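PDB 3PM6: putative fructose-bisphosphate aldolase from Coccidioides immitis, which probably belongs to the class II fructose-bisphosphate aldolase family and folds as a zinc-binding TIM barrel. Local coordinates for residues 87-92 with 115-120; 145-150 with 183-188; 31-36 with 55-60; 176-181 with 216-221; 100-105 with 138-143. One frame throughout, in Å; residues are numbered along the deposited sequence.

Contact 1: 87-92 with 115-120. With ZN (zinc ion), chain S.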
# COMPACT_ATOMS: atom_id res chain seq x y z
N LEU A 87 3.87 -8.70 11.11
CA LEU A 87 3.90 -8.94 9.68
C LEU A 87 4.54 -10.31 9.33
O LEU A 87 5.62 -10.62 9.79
CB LEU A 87 4.62 -7.79 8.98
CG LEU A 87 4.75 -7.88 7.47
CD1 LEU A 87 3.38 -7.91 6.79
CD2 LEU A 87 5.58 -6.69 6.98
N HIS A 88 3.86 -11.08 8.50
CA HIS A 88 4.22 -12.47 8.24
C HIS A 88 4.26 -12.69 6.75
O HIS A 88 3.31 -12.32 6.03
CB HIS A 88 3.15 -13.35 8.87
CG HIS A 88 3.41 -14.82 8.75
ND1 HIS A 88 4.42 -15.46 9.44
CD2 HIS A 88 2.74 -15.78 8.07
CE1 HIS A 88 4.36 -16.75 9.18
NE2 HIS A 88 3.34 -16.98 8.37
N LEU A 89 5.34 -13.28 6.25
CA LEU A 89 5.35 -13.78 4.87
C LEU A 89 4.76 -15.18 4.79
O LEU A 89 5.35 -16.15 5.28
CB LEU A 89 6.77 -13.77 4.27
CG LEU A 89 6.97 -14.12 2.78
CD1 LEU A 89 6.26 -13.17 1.77
CD2 LEU A 89 8.49 -14.20 2.49
N ASP A 90 3.60 -15.30 4.16
CA ASP A 90 2.93 -16.62 4.09
C ASP A 90 3.40 -17.38 2.84
O ASP A 90 3.74 -16.75 1.83
CB ASP A 90 1.41 -16.37 4.07
CG ASP A 90 0.57 -17.62 4.23
OD1 ASP A 90 1.04 -18.66 4.76
OD2 ASP A 90 -0.61 -17.55 3.79
N HIS A 91 3.41 -18.72 2.91
CA HIS A 91 3.69 -19.56 1.72
C HIS A 91 4.89 -19.12 0.88
O HIS A 91 4.81 -19.02 -0.34
CB HIS A 91 2.42 -19.72 0.88
CG HIS A 91 1.38 -20.46 1.64
ND1 HIS A 91 1.62 -21.73 2.13
CD2 HIS A 91 0.18 -20.09 2.14
CE1 HIS A 91 0.58 -22.12 2.84
NE2 HIS A 91 -0.30 -21.14 2.87
N ALA A 92 5.99 -18.85 1.53
CA ALA A 92 7.19 -18.63 0.81
C ALA A 92 7.72 -20.01 0.44
O ALA A 92 8.17 -20.75 1.31
CB ALA A 92 8.17 -17.86 1.70
N ASP A 115 8.28 -9.81 10.60
CA ASP A 115 8.51 -10.36 11.93
C ASP A 115 8.64 -11.89 11.89
O ASP A 115 9.27 -12.49 12.75
CB ASP A 115 7.38 -9.95 12.86
CG ASP A 115 7.22 -8.44 12.93
OD1 ASP A 115 8.09 -7.78 13.50
OD2 ASP A 115 6.22 -7.91 12.41
N SER A 116 8.01 -12.52 10.89
CA SER A 116 7.98 -13.98 10.77
C SER A 116 7.81 -14.40 9.34
O SER A 116 7.31 -13.63 8.52
CB SER A 116 6.89 -14.62 11.65
OG SER A 116 5.62 -14.07 11.38
N ILE A 117 8.22 -15.61 9.01
CA ILE A 117 8.14 -16.01 7.61
C ILE A 117 7.73 -17.45 7.63
O ILE A 117 8.19 -18.20 8.46
CB ILE A 117 9.54 -15.88 6.94
CG1 ILE A 117 9.97 -14.40 6.85
CG2 ILE A 117 9.62 -16.63 5.57
CD1 ILE A 117 11.40 -14.21 6.20
N MET A 118 6.85 -17.83 6.71
CA MET A 118 6.54 -19.21 6.59
C MET A 118 7.50 -19.87 5.62
O MET A 118 7.42 -19.63 4.43
CB MET A 118 5.07 -19.45 6.17
CG MET A 118 4.76 -20.93 6.04
SD MET A 118 3.17 -21.26 5.23
CE MET A 118 3.07 -23.03 5.63
N VAL A 119 8.38 -20.73 6.14
CA VAL A 119 9.30 -21.50 5.28
C VAL A 119 8.54 -22.73 4.83
O VAL A 119 8.53 -23.75 5.52
CB VAL A 119 10.61 -21.90 6.04
CG1 VAL A 119 11.56 -22.59 5.11
CG2 VAL A 119 11.26 -20.66 6.68
N ASP A 120 7.86 -22.60 3.70
CA ASP A 120 6.92 -23.59 3.21
C ASP A 120 7.61 -24.43 2.15
O ASP A 120 7.55 -24.12 0.95
CB ASP A 120 5.67 -22.90 2.60
CG ASP A 120 4.64 -23.90 2.12
OD1 ASP A 120 4.92 -25.11 2.28
OD2 ASP A 120 3.54 -23.51 1.63
ZN ZN S . -2.18 -21.42 3.77
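His88 faces Ser116, and Leu89 faces Ile117, where strands 85-92 and 116-119 run parallel as neighbouring staves of the TIM barrel, their axes only 10° apart. Backbone bonds join the pair, Met118 N reaching Leu89 O at 2.7 Å; a beta bulge beyond Leu89 shifts the pairing, so that Ala92 lies beside Val119 and Asp120 N bonds Ala92 O. At the start of the contact Asp115 reaches across to Leu87: its OD2 takes the Leu87 N-H at 2.8 Å through the anti lone pair, while Leu87 O accepts both Asp115 N and Ser116 N. The imidazole of His88 is swung over the neighbouring strand because its CG lies opposite the backbone N (chi1 -177°). There ND1 and Ser116 OG form a hydrogen bond of 2.7 Å at the ring edge. On the other face of the sheet Leu89 and Ile117 lie side by side toward helix 95-103. The extended Met118 runs alongside His91 and sets SD over one face of its ring, 3.8 Å from the centroid; a weak bond from His91 N to the same sulfur adds to this. Asp90 OD1 also sits above the His91 ring plane, toward the rim. His91 binds zinc together with His196 and His227. Asp120, a second-shell carboxylate that also accepts from Gln93, probably helps fix the rotation of the ring. His91 NE2 meets the zinc ion at 2.1 Å, while ND1 donates to Asp120 OD2 at 2.7 Å, nearly in the ring plane.

Contact 2: 145-150 with 183-188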
# COMPACT_ATOMS: atom_id res chain seq x y z
N ILE A 145 14.22 -13.19 12.82
CA ILE A 145 12.92 -13.54 12.21
C ILE A 145 12.40 -14.91 12.67
O ILE A 145 13.11 -15.89 12.58
CB ILE A 145 13.05 -13.46 10.67
CG1 ILE A 145 13.42 -12.02 10.25
CG2 ILE A 145 11.76 -13.97 9.98
CD1 ILE A 145 13.78 -11.88 8.74
N ALA A 146 11.18 -14.94 13.20
CA ALA A 146 10.52 -16.17 13.59
C ALA A 146 10.02 -16.95 12.35
O ALA A 146 9.88 -16.38 11.26
CB ALA A 146 9.37 -15.84 14.51
N THR A 147 9.76 -18.24 12.49
CA THR A 147 9.48 -19.08 11.31
C THR A 147 8.39 -20.10 11.54
O THR A 147 8.16 -20.55 12.65
CB THR A 147 10.72 -19.86 10.79
OG1 THR A 147 11.19 -20.73 11.79
CG2 THR A 147 11.83 -18.95 10.36
N GLU A 148 7.71 -20.45 10.46
CA GLU A 148 6.63 -21.43 10.47
C GLU A 148 7.02 -22.39 9.38
O GLU A 148 7.54 -21.95 8.36
CB GLU A 148 5.31 -20.75 10.13
CG GLU A 148 4.11 -21.66 9.91
CD GLU A 148 2.85 -20.87 9.56
OE1 GLU A 148 2.62 -19.78 10.15
OE2 GLU A 148 2.08 -21.33 8.68
N ALA A 149 6.75 -23.67 9.58
CA ALA A 149 6.99 -24.68 8.58
C ALA A 149 5.82 -25.63 8.50
O ALA A 149 4.95 -25.63 9.38
CB ALA A 149 8.28 -25.44 8.91
N GLU A 150 5.77 -26.38 7.41
CA GLU A 150 4.67 -27.32 7.14
C GLU A 150 5.13 -28.77 7.12
O GLU A 150 5.67 -29.26 6.11
CB GLU A 150 4.00 -26.98 5.81
CG GLU A 150 2.77 -27.82 5.50
CD GLU A 150 2.01 -27.27 4.28
OE1 GLU A 150 1.79 -26.05 4.21
OE2 GLU A 150 1.62 -28.05 3.42
N THR A 183 14.29 -28.68 13.76
CA THR A 183 14.84 -27.69 12.84
C THR A 183 14.92 -26.33 13.48
O THR A 183 15.54 -25.45 12.92
CB THR A 183 14.03 -27.52 11.53
OG1 THR A 183 12.69 -27.12 11.86
CG2 THR A 183 13.99 -28.81 10.74
N GLY A 184 14.28 -26.15 14.64
CA GLY A 184 14.22 -24.83 15.30
C GLY A 184 13.11 -23.87 14.84
O GLY A 184 13.11 -22.68 15.20
N ILE A 185 12.16 -24.37 14.05
CA ILE A 185 10.97 -23.56 13.69
C ILE A 185 10.24 -23.13 14.94
O ILE A 185 10.39 -23.77 15.95
CB ILE A 185 9.95 -24.36 12.90
CG1 ILE A 185 9.52 -25.54 13.76
CG2 ILE A 185 10.51 -24.74 11.57
CD1 ILE A 185 8.83 -26.61 13.03
N ASN A 186 9.44 -22.07 14.88
CA ASN A 186 8.65 -21.66 16.03
C ASN A 186 7.23 -22.19 15.95
O ASN A 186 6.66 -22.58 16.97
CB ASN A 186 8.62 -20.15 16.14
CG ASN A 186 10.02 -19.56 16.24
OD1 ASN A 186 10.54 -18.97 15.27
ND2 ASN A 186 10.65 -19.73 17.41
N TRP A 187 6.66 -22.20 14.74
CA TRP A 187 5.27 -22.62 14.51
C TRP A 187 5.17 -23.71 13.44
O TRP A 187 6.01 -23.77 12.57
CB TRP A 187 4.41 -21.43 14.09
CG TRP A 187 4.65 -20.18 14.91
CD1 TRP A 187 4.90 -20.11 16.25
CD2 TRP A 187 4.58 -18.82 14.45
NE1 TRP A 187 5.05 -18.79 16.65
CE2 TRP A 187 4.86 -17.99 15.56
CE3 TRP A 187 4.33 -18.24 13.21
CZ2 TRP A 187 4.87 -16.61 15.46
CZ3 TRP A 187 4.36 -16.85 13.11
CH2 TRP A 187 4.62 -16.06 14.23
N LEU A 188 4.15 -24.56 13.53
CA LEU A 188 3.92 -25.66 12.61
C LEU A 188 2.53 -25.53 12.01
O LEU A 188 1.59 -25.22 12.72
CB LEU A 188 4.00 -27.01 13.34
CG LEU A 188 5.37 -27.69 13.58
CD1 LEU A 188 5.20 -29.06 14.19
CD2 LEU A 188 6.15 -27.82 12.27
O HOH W 1 12.88 -20.08 14.11
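With chi1 at -57° the Asn186 side chain leaves opposite its own carbonyl carbon, and chi2 of 105° turns the amide so that OD1 accepts Thr147 N at 3.0 Å, in the carbonyl plane and on a lone pair. Thr147 holds OG1 between its backbone N and carbonyl carbon (chi1 61°), which lays the hydroxyl 3.4 Å from Ile185 CA and lets it hydrogen-bond a water that also reaches Gly184 O. The asparagine amide thus continues the parallel pairing where the 183-188 backbone has not yet become a strand. Thr147 O is gripped twice, by Asn186 N and by Trp187 N, the latter in the carbonyl plane at 3.1 Å. One step on, Ala149 N bonds Trp187 O, also at 3.1 Å. Glu148 and Trp187 share one face of the sheet and cross at about a right angle, with Glu148 OE1 at the indole edge, 3.8 Å from CE3. That carboxylate is chiefly engaged by His227, a zinc ligand, and by Lys247, so it probably helps position that first-shell ligand. On the opposite face, Ala149 CB presses against Ile185 CG2 at 3.5 Å. Gly184, with positive phi, marks the point where the chain leaves helix 174-181. The contact closes the beta-alpha-beta unit of strand 146-149, helix 174-181 and strand 187-188: Thr147 and Ile185 pack on Val137 of helix 126-141, Trp187 meets Leu16 and Leu19 of helix 16-24, and strand 116-119 continues the barrel next to strand 146-149.

Contact 3: 31-36 with 55-60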
# COMPACT_ATOMS: atom_id res chain seq x y z
N ALA A 31 -4.82 -14.21 11.28
CA ALA A 31 -3.68 -13.97 10.37
C ALA A 31 -4.22 -13.79 8.96
O ALA A 31 -4.51 -14.76 8.26
CB ALA A 31 -2.70 -15.15 10.43
N ILE A 32 -4.41 -12.55 8.56
CA ILE A 32 -5.21 -12.23 7.38
C ILE A 32 -4.32 -11.91 6.22
O ILE A 32 -3.53 -10.95 6.29
CB ILE A 32 -6.12 -10.96 7.67
CG1 ILE A 32 -6.82 -11.09 9.03
CG2 ILE A 32 -7.07 -10.67 6.51
CD1 ILE A 32 -7.74 -12.29 9.14
N CYS A 33 -4.42 -12.72 5.17
CA CYS A 33 -3.75 -12.46 3.93
C CYS A 33 -4.33 -11.28 3.23
O CYS A 33 -5.55 -11.17 3.05
CB CYS A 33 -3.87 -13.66 2.98
SG CYS A 33 -3.19 -15.12 3.72
N VAL A 34 -3.45 -10.41 2.76
CA VAL A 34 -3.89 -9.25 1.98
C VAL A 34 -2.98 -9.04 0.80
O VAL A 34 -1.85 -9.56 0.80
CB VAL A 34 -3.88 -7.95 2.81
CG1 VAL A 34 -4.95 -7.98 3.91
CG2 VAL A 34 -2.51 -7.66 3.37
N TYR A 35 -3.45 -8.26 -0.19
CA TYR A 35 -2.76 -8.00 -1.46
C TYR A 35 -2.57 -6.52 -1.72
O TYR A 35 -2.03 -6.14 -2.78
CB TYR A 35 -3.58 -8.52 -2.65
CG TYR A 35 -3.84 -10.00 -2.64
CD1 TYR A 35 -2.94 -10.90 -3.20
CD2 TYR A 35 -5.00 -10.49 -2.06
CE1 TYR A 35 -3.22 -12.29 -3.20
CE2 TYR A 35 -5.28 -11.83 -2.04
CZ TYR A 35 -4.41 -12.72 -2.62
OH TYR A 35 -4.75 -14.05 -2.53
N ASN A 36 -3.03 -5.70 -0.78
CA ASN A 36 -3.19 -4.30 -1.04
C ASN A 36 -3.38 -3.47 0.23
O ASN A 36 -3.64 -4.00 1.34
CB ASN A 36 -4.35 -4.08 -2.04
CG ASN A 36 -5.63 -4.80 -1.62
OD1 ASN A 36 -6.07 -4.69 -0.48
ND2 ASN A 36 -6.20 -5.54 -2.55
N MET A 55 -2.38 -10.42 12.63
CA MET A 55 -1.18 -10.46 11.82
C MET A 55 -1.57 -10.10 10.41
O MET A 55 -2.65 -10.49 9.93
CB MET A 55 -0.52 -11.85 11.88
CG MET A 55 0.13 -12.18 13.21
SD MET A 55 0.91 -13.86 13.22
CE MET A 55 1.71 -13.76 14.83
N ILE A 56 -0.71 -9.36 9.75
CA ILE A 56 -0.92 -9.05 8.34
C ILE A 56 -0.04 -10.07 7.57
O ILE A 56 1.16 -10.19 7.84
CB ILE A 56 -0.50 -7.56 8.03
CG1 ILE A 56 -1.36 -6.55 8.80
CG2 ILE A 56 -0.47 -7.27 6.53
CD1 ILE A 56 -0.88 -5.14 8.66
N LEU A 57 -0.66 -10.82 6.65
CA LEU A 57 0.10 -11.77 5.84
C LEU A 57 0.29 -11.27 4.42
O LEU A 57 -0.65 -10.84 3.78
CB LEU A 57 -0.58 -13.15 5.84
CG LEU A 57 -0.21 -14.03 7.04
CD1 LEU A 57 -0.58 -13.30 8.38
CD2 LEU A 57 -0.94 -15.36 6.96
N LEU A 58 1.53 -11.31 3.92
CA LEU A 58 1.77 -11.00 2.51
C LEU A 58 2.27 -12.26 1.82
O LEU A 58 2.86 -13.12 2.48
CB LEU A 58 2.79 -9.86 2.39
CG LEU A 58 2.32 -8.46 2.84
CD1 LEU A 58 3.54 -7.57 2.86
CD2 LEU A 58 1.24 -7.86 1.87
N PHE A 59 2.02 -12.40 0.50
CA PHE A 59 2.57 -13.51 -0.28
C PHE A 59 3.88 -13.06 -0.92
O PHE A 59 4.17 -11.85 -0.94
CB PHE A 59 1.58 -14.00 -1.35
CG PHE A 59 0.33 -14.59 -0.78
CD1 PHE A 59 0.38 -15.66 0.12
CD2 PHE A 59 -0.90 -14.07 -1.12
CE1 PHE A 59 -0.79 -16.18 0.67
CE2 PHE A 59 -2.07 -14.62 -0.57
CZ PHE A 59 -2.00 -15.68 0.31
N PRO A 60 4.69 -14.02 -1.45
CA PRO A 60 5.89 -13.57 -2.18
C PRO A 60 5.56 -12.61 -3.31
O PRO A 60 6.39 -11.77 -3.69
CB PRO A 60 6.48 -14.90 -2.73
CG PRO A 60 6.13 -15.93 -1.68
CD PRO A 60 4.85 -15.40 -0.95
O HOH W 2 0.30 -10.57 -0.92
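The shortest direct polar bond joins Leu57 N to Ile32 O at 2.9 Å, and the donor stands well above the carbonyl plane instead of on a lone pair. It is flanked by Ile32 N to Met55 O and by Val34 N to Leu57 O, each 3.0 Å; strands 29-33 and 54-58 run parallel, crossing at -34°. Beyond the last direct bond a water takes over, donating to Val34 O and accepting from Phe59 N as the two chains part. Leu57 fills much of one face: both its methyls reach Ala31, and CD1 comes within 3.5 Å of Ala31 CB, tighter than usual for two carbons. Cys33 and Phe59 follow on that side. The cysteine SG, opposite its carbonyl carbon (chi1 -59°), lies 3.7 Å from Phe59 CZ, approaching the ring obliquely in a sulfur-aromatic contact. Tyr35 reaches the same phenyl from another direction: its OH is at the ring edge, 3.4 Å from Phe59 CE2, with the two ring planes 51° apart. That hydroxyl is bonded to Asp159 O and Asn251 ND2, which probably fix the position of the phenol. On the opposite face Val34 CG2 meets Ile56 CG2 at 3.8 Å and also touches Leu58 CD2. The arrangement is the first beta-alpha-beta unit of the TIM barrel, with Ile43 of helix 37-49 covering Ile32, Val34 and Ile56, strand 245-250 flanking 29-33, and strand 85-92 flanking 54-58; Asn36, the N-cap of helix 37-49, bonds His275 of the second subunit.

Contact 4: 176-181 with 216-221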
# COMPACT_ATOMS: atom_id res chain seq x y z
N GLU A 176 6.59 -36.82 12.16
CA GLU A 176 7.13 -35.81 11.22
C GLU A 176 7.15 -34.44 11.94
O GLU A 176 8.10 -33.69 11.79
CB GLU A 176 6.42 -35.78 9.84
CG GLU A 176 6.91 -34.64 8.86
CD GLU A 176 6.38 -34.75 7.42
OE1 GLU A 176 5.57 -35.65 7.14
OE2 GLU A 176 6.79 -33.94 6.55
N SER A 177 6.14 -34.18 12.77
CA SER A 177 6.09 -32.94 13.58
C SER A 177 7.31 -32.78 14.47
O SER A 177 7.97 -31.73 14.45
CB SER A 177 4.83 -32.89 14.42
OG SER A 177 3.67 -32.86 13.61
N GLU A 178 7.61 -33.83 15.24
CA GLU A 178 8.84 -33.94 16.05
C GLU A 178 10.09 -33.70 15.23
O GLU A 178 10.94 -32.92 15.64
CB GLU A 178 8.92 -35.33 16.73
CG GLU A 178 8.14 -35.46 18.04
CD GLU A 178 7.80 -36.91 18.40
OE1 GLU A 178 8.56 -37.81 17.97
OE2 GLU A 178 6.76 -37.14 19.09
N GLU A 179 10.21 -34.36 14.07
CA GLU A 179 11.34 -34.10 13.16
C GLU A 179 11.45 -32.60 12.85
O GLU A 179 12.54 -32.05 12.86
CB GLU A 179 11.29 -34.93 11.84
CG GLU A 179 10.95 -36.46 12.02
CD GLU A 179 10.92 -37.29 10.68
OE1 GLU A 179 9.92 -38.03 10.38
OE2 GLU A 179 11.94 -37.21 9.96
N PHE A 180 10.32 -31.93 12.60
CA PHE A 180 10.37 -30.51 12.24
C PHE A 180 10.71 -29.59 13.43
O PHE A 180 11.40 -28.57 13.25
CB PHE A 180 9.13 -30.05 11.49
CG PHE A 180 9.21 -30.29 10.02
CD1 PHE A 180 9.66 -29.29 9.18
CD2 PHE A 180 8.86 -31.52 9.47
CE1 PHE A 180 9.77 -29.51 7.83
CE2 PHE A 180 8.96 -31.75 8.12
CZ PHE A 180 9.40 -30.75 7.29
N VAL A 181 10.26 -29.96 14.62
CA VAL A 181 10.62 -29.20 15.85
C VAL A 181 12.16 -29.07 16.03
O VAL A 181 12.65 -28.04 16.48
CB VAL A 181 9.96 -29.84 17.12
CG1 VAL A 181 10.65 -29.40 18.41
CG2 VAL A 181 8.47 -29.53 17.19
N GLU A 216 -0.50 -32.96 21.31
CA GLU A 216 0.02 -33.69 22.46
C GLU A 216 1.53 -33.93 22.31
O GLU A 216 2.27 -33.81 23.28
CB GLU A 216 -0.74 -35.00 22.60
CG GLU A 216 -0.52 -35.71 23.89
CD GLU A 216 -1.25 -35.05 25.03
OE1 GLU A 216 -2.20 -34.29 24.74
OE2 GLU A 216 -0.86 -35.27 26.19
N ALA A 217 1.98 -34.24 21.10
CA ALA A 217 3.41 -34.55 20.91
C ALA A 217 4.28 -33.31 20.93
O ALA A 217 5.36 -33.34 21.49
CB ALA A 217 3.66 -35.37 19.64
N VAL A 218 3.84 -32.21 20.33
CA VAL A 218 4.74 -31.05 20.18
C VAL A 218 4.18 -29.73 20.68
O VAL A 218 4.90 -28.74 20.74
CB VAL A 218 5.19 -30.85 18.71
CG1 VAL A 218 5.82 -32.10 18.16
CG2 VAL A 218 4.01 -30.41 17.87
N GLY A 219 2.89 -29.72 21.01
CA GLY A 219 2.18 -28.51 21.37
C GLY A 219 2.85 -27.63 22.39
O GLY A 219 2.71 -26.41 22.34
N GLU A 220 3.59 -28.22 23.32
CA GLU A 220 4.26 -27.44 24.36
C GLU A 220 5.56 -26.78 23.86
O GLU A 220 6.09 -25.89 24.52
CB GLU A 220 4.50 -28.30 25.61
CG GLU A 220 3.22 -28.96 26.13
CD GLU A 220 3.35 -29.59 27.51
OE1 GLU A 220 4.44 -30.15 27.83
OE2 GLU A 220 2.34 -29.55 28.26
N ARG A 221 6.03 -27.22 22.69
CA ARG A 221 7.30 -26.74 22.12
C ARG A 221 7.10 -25.80 20.93
O ARG A 221 7.95 -24.93 20.68
CB ARG A 221 8.24 -27.92 21.75
CG ARG A 221 8.65 -28.83 22.96
CD ARG A 221 9.51 -30.06 22.58
NE ARG A 221 8.79 -31.15 21.88
CZ ARG A 221 9.36 -31.93 20.97
NH1 ARG A 221 10.63 -31.75 20.63
NH2 ARG A 221 8.69 -32.88 20.38
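Helices 174-181 and 208-218 come nearest at Glu178 and Val218, whose CA atoms are 6.5 Å apart; past Val218 the chain brings Arg221 alongside Val181. Val218 is the apolar centre. Its CG1, beside the backbone N and opposite the carbonyl carbon (chi1 -55°), touches Ser177 CB at 3.9 Å and Val181 CG2 at 3.8 Å, and it also lies against the backbone at Glu178 N. The two valines slide past each other in opposite directions. The other branch of Val181 points elsewhere: CG1 sits over one face of the Arg221 guanidinium, 3.2 Å from NH1, a close approach that packs a methyl on a flat cation. Arg221 arrives there by a bend at chi3 (-72°). Glu178 meets the same group at its edge, with CG 3.5 Å from NH2. Its carboxylate does not pair with the arginine: OE2 is 4.9 Å from Arg221 NH2 and instead lies against Ala217 CB, so the opposite charges probably attract only at long range. No hydrogen bond joins the two segments. Leu188 of strand 187-188 touches Ser177 and Val218 from the barrel side, while Glu178 and Arg221 lie toward solvent. Such helix-to-helix packing, apolar within and charged at the rim, belongs to the outer helical layer of a TIM barrel.

Contact 5: 100-105 with 138-143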
# COMPACT_ATOMS: atom_id res chain seq x y z
N ARG A 100 15.67 -13.29 0.33
CA ARG A 100 15.44 -11.93 -0.14
C ARG A 100 14.51 -11.18 0.83
O ARG A 100 14.77 -10.02 1.22
CB ARG A 100 14.87 -11.93 -1.55
CG ARG A 100 14.63 -10.53 -2.14
CD ARG A 100 13.75 -10.56 -3.41
NE ARG A 100 13.47 -9.20 -3.87
CZ ARG A 100 12.93 -8.89 -5.06
NH1 ARG A 100 12.74 -7.62 -5.38
NH2 ARG A 100 12.61 -9.84 -5.93
N ALA A 101 13.44 -11.85 1.26
CA ALA A 101 12.56 -11.26 2.28
C ALA A 101 13.28 -11.05 3.62
O ALA A 101 13.09 -10.03 4.27
CB ALA A 101 11.31 -12.11 2.47
N ALA A 102 14.08 -12.02 4.04
CA ALA A 102 14.74 -11.98 5.35
C ALA A 102 15.81 -10.87 5.41
O ALA A 102 16.05 -10.30 6.48
CB ALA A 102 15.35 -13.33 5.68
N ASP A 103 16.42 -10.57 4.25
CA ASP A 103 17.38 -9.47 4.08
C ASP A 103 16.73 -8.08 4.23
O ASP A 103 17.42 -7.10 4.51
CB ASP A 103 18.10 -9.58 2.72
CG ASP A 103 19.03 -10.79 2.63
OD1 ASP A 103 19.39 -11.40 3.66
OD2 ASP A 103 19.42 -11.14 1.51
N LEU A 104 15.42 -7.99 4.06
CA LEU A 104 14.72 -6.72 4.24
C LEU A 104 14.86 -6.11 5.65
O LEU A 104 14.75 -4.89 5.80
CB LEU A 104 13.25 -6.85 3.86
CG LEU A 104 12.95 -6.99 2.37
CD1 LEU A 104 11.47 -7.35 2.12
CD2 LEU A 104 13.33 -5.73 1.61
N SER A 105 15.08 -6.95 6.66
CA SER A 105 15.32 -6.49 8.04
C SER A 105 16.79 -6.61 8.45
O SER A 105 17.61 -5.77 8.06
CB SER A 105 14.44 -7.25 9.05
OG SER A 105 14.19 -8.59 8.65
N ALA A 138 17.73 -21.15 10.05
CA ALA A 138 18.99 -20.55 10.51
C ALA A 138 19.14 -19.15 9.93
O ALA A 138 19.40 -18.18 10.64
CB ALA A 138 20.20 -21.45 10.12
N TYR A 139 18.93 -19.05 8.61
CA TYR A 139 19.08 -17.79 7.92
C TYR A 139 18.12 -16.71 8.45
O TYR A 139 18.51 -15.54 8.62
CB TYR A 139 18.90 -18.00 6.42
CG TYR A 139 19.36 -16.86 5.56
CD1 TYR A 139 20.64 -16.88 4.93
CD2 TYR A 139 18.54 -15.75 5.35
CE1 TYR A 139 21.07 -15.79 4.12
CE2 TYR A 139 18.94 -14.67 4.55
CZ TYR A 139 20.20 -14.69 3.93
OH TYR A 139 20.57 -13.61 3.14
N CYS A 140 16.87 -17.09 8.69
CA CYS A 140 15.88 -16.17 9.24
C CYS A 140 16.20 -15.77 10.70
O CYS A 140 16.07 -14.61 11.09
CB CYS A 140 14.49 -16.82 9.17
SG CYS A 140 13.84 -17.06 7.49
N ASN A 141 16.55 -16.76 11.50
CA ASN A 141 16.85 -16.55 12.92
C ASN A 141 18.03 -15.57 13.10
O ASN A 141 17.94 -14.62 13.88
CB ASN A 141 17.18 -17.89 13.59
CG ASN A 141 15.94 -18.74 13.86
OD1 ASN A 141 14.81 -18.36 13.51
ND2 ASN A 141 16.16 -19.90 14.50
N ALA A 142 19.10 -15.79 12.34
CA ALA A 142 20.24 -14.84 12.27
C ALA A 142 19.78 -13.39 12.12
O ALA A 142 20.51 -12.49 12.53
CB ALA A 142 21.18 -15.20 11.14
N ARG A 143 18.57 -13.18 11.57
CA ARG A 143 18.13 -11.84 11.26
C ARG A 143 16.97 -11.38 12.13
O ARG A 143 16.30 -10.36 11.82
CB ARG A 143 17.84 -11.72 9.76
CG ARG A 143 19.12 -11.81 8.91
CD ARG A 143 18.92 -12.45 7.55
NE ARG A 143 20.19 -12.44 6.84
CZ ARG A 143 21.16 -13.35 6.98
NH1 ARG A 143 20.99 -14.41 7.76
NH2 ARG A 143 22.31 -13.20 6.32
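The Tyr139 ring has Ala102 CB and Asp103 OD1 at its edge, near its plane, and the Arg143 guanidinium over one face. NH1 of that group stands above the ring centre, 3.5 Å from its plane, and Tyr139 CZ in turn lies over the middle of the guanidinium. Lys99 makes a cation-pi contact with the same ring. Tyr139 leaves its helix with CG opposite the backbone N (chi1 -166°), which carries the phenol across to helix 95-103. There its OH donates to Asp103 OD1 at 2.6 Å, on the syn lone pair, with the carboxylate and ring planes 49° apart. OD1 is also met by Arg143 NE, a salt bridge at a rather long 3.4 Å, the oxygen meeting the guanidinium obliquely. Arg143 is tied back to its own segment by NH1, which reaches Tyr139 O at 2.9 Å, so the guanidinium is kept over the ring face while NE faces Asp103. Its CD meanwhile brushes Ala102 O at 3.7 Å. On the barrel side of these polar groups Ala102 is the small residue between the helices: its CB lies 4.0 Å from Tyr139 CE2 and 4.4 Å from Cys140 SG. Ile117 of strand 116-119 and Ile145, just before strand 146-149, lie on the inner side of these two outer helices. An alanine inside and a phenol, carboxylate and guanidinium outside give a surface contact held largely by polar bonds, and the two donors on Asp103 OD1, with a cation so near, would probably favour the ionised carboxylate.

Overall arrangement
Contacts 1, 2 and 3 are buried strand pairs of one closed barrel, while contacts 4 and 5 join its outer helices and are partly exposed. The strands of contact 1 stand between the other two pairs: 85-92 is neighbour to 54-58 of contact 3, and 116-119 to 146-149 of contact 2. Only contact 1 holds a zinc ligand. Contact 5 lies over contact 1, with Ile117 reaching Ala102 and Cys140, and contact 4 lies over contact 2, where Leu188 meets Phe180 and Val218. Backbone hydrogen bonds dominate the strand pairs. Contact 5 instead rests on a carboxylate bond and salt bridge, and contact 4 on van der Waals packing, with no hydrogen bond between its segments.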